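Local coordinates for protein putative ribose 5-phosphate isomerase (Leishmania infantum, PDB 6FXW) that probably interconverts ribose 5-phosphate and ribulose 5-phosphate in the pentose phosphate pathway, as a type B isomerase of the LacAB/RpiB family, at residues G68-G73 / I110-V115. Sequence-based numbering, arbitrary orientation.
Sequences GILVCG and ILCIGV
L70 and I113 sit at the middle of a ladder joining two neighbouring parallel strands, 67-72 and 110-114, in the Rossmann-like alpha/beta/alpha sandwich of RpiB enzymes. Bonding alternates between the strands: G68 O receives L111 N, L70 N gives to L111 O, L70 O takes I113 N at 2.9 Å, C72 N gives to I113 O, and C72 O accepts V115 N just past the second strand. The C72 N to I113 O rung is the longest, at 3.2 Å.

On the face bearing I69, L111, V71 and I113, the I69 and L111 side chains run side by side, with CD2 of L111 4.1 Å from both CG1 and CG2 of I69. I113 CG1 lies between its own N and carbonyl carbon (chi1 54°), turned to meet V71 CG2 at 3.7 Å. Helix 120-131 packs on the L111 and I113 part of this face, through I126 and F130 on L111 and I123 on I113. The other face carries L70, I110 and C112, and packs on helix 49-61, where A53 and V56 meet L70 while C57 and I60 meet I110. There the CD1 methyl of L70 slants against CG2 of I110, 3.7 Å away.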
# COMPACT_ATOMS: atom_id res chain seq x y z
N GLY A 68 8.66 20.17 5.85
CA GLY A 68 9.01 19.27 6.88
C GLY A 68 8.74 17.82 6.51
O GLY A 68 7.88 17.55 5.63
N ILE A 69 9.46 16.92 7.14
CA ILE A 69 9.17 15.47 7.06
C ILE A 69 9.07 14.99 8.47
O ILE A 69 10.02 15.19 9.24
CB ILE A 69 10.28 14.77 6.27
CG1 ILE A 69 10.37 15.35 4.84
CG2 ILE A 69 9.99 13.31 6.22
CD1 ILE A 69 11.54 14.78 4.02
N LEU A 70 8.02 14.27 8.85
CA LEU A 70 7.82 13.73 10.15
C LEU A 70 7.63 12.21 10.05
O LEU A 70 6.88 11.75 9.22
CB LEU A 70 6.62 14.35 10.84
CG LEU A 70 6.79 15.80 11.26
CD1 LEU A 70 5.48 16.36 11.77
CD2 LEU A 70 7.84 15.88 12.34
N VAL A 71 8.36 11.48 10.88
CA VAL A 71 8.44 10.01 10.81
C VAL A 71 8.09 9.44 12.18
O VAL A 71 8.71 9.78 13.21
CB VAL A 71 9.80 9.55 10.35
CG1 VAL A 71 9.72 8.06 10.02
CG2 VAL A 71 10.38 10.32 9.24
N CYS A 72 7.09 8.57 12.24
CA CYS A 72 6.75 7.77 13.45
C CYS A 72 6.56 6.33 12.99
O CYS A 72 6.88 6.00 11.83
CB CYS A 72 5.65 8.33 14.34
SG CYS A 72 4.05 8.39 13.59
N GLY A 73 5.98 5.49 13.83
CA GLY A 73 5.79 4.14 13.38
C GLY A 73 4.90 4.04 12.14
O GLY A 73 5.19 3.25 11.22
N ILE A 110 4.08 19.58 5.23
CA ILE A 110 4.76 18.48 5.96
C ILE A 110 4.32 17.16 5.39
O ILE A 110 3.11 16.95 5.18
CB ILE A 110 4.52 18.55 7.48
CG1 ILE A 110 5.09 19.89 8.08
CG2 ILE A 110 5.15 17.33 8.18
CD1 ILE A 110 4.92 20.03 9.53
N LEU A 111 5.29 16.33 5.13
CA LEU A 111 5.12 14.95 4.72
C LEU A 111 5.18 14.12 6.01
O LEU A 111 6.21 14.18 6.73
CB LEU A 111 6.22 14.57 3.81
CG LEU A 111 6.47 13.08 3.54
CD1 LEU A 111 5.22 12.44 2.85
CD2 LEU A 111 7.75 12.92 2.75
N CYS A 112 4.20 13.24 6.26
CA CYS A 112 4.21 12.32 7.39
C CYS A 112 4.29 10.89 6.86
O CYS A 112 3.54 10.53 5.97
CB CYS A 112 2.97 12.50 8.20
SG CYS A 112 2.82 14.14 8.94
N ILE A 113 5.26 10.16 7.34
CA ILE A 113 5.50 8.78 6.90
C ILE A 113 5.67 7.83 8.10
O ILE A 113 6.11 8.24 9.24
CB ILE A 113 6.69 8.65 5.98
CG1 ILE A 113 7.91 9.25 6.63
CG2 ILE A 113 6.37 9.35 4.68
CD1 ILE A 113 9.20 9.05 5.75
N GLY A 114 5.46 6.51 7.88
CA GLY A 114 5.66 5.49 8.87
C GLY A 114 6.78 4.58 8.52
O GLY A 114 6.79 4.03 7.40
N VAL A 115 7.73 4.44 9.40
CA VAL A 115 8.86 3.56 9.15
C VAL A 115 8.55 2.11 9.50
O VAL A 115 9.26 1.19 9.02
CB VAL A 115 10.02 4.10 9.97
CG1 VAL A 115 9.83 3.99 11.45
CG2 VAL A 115 11.35 3.57 9.56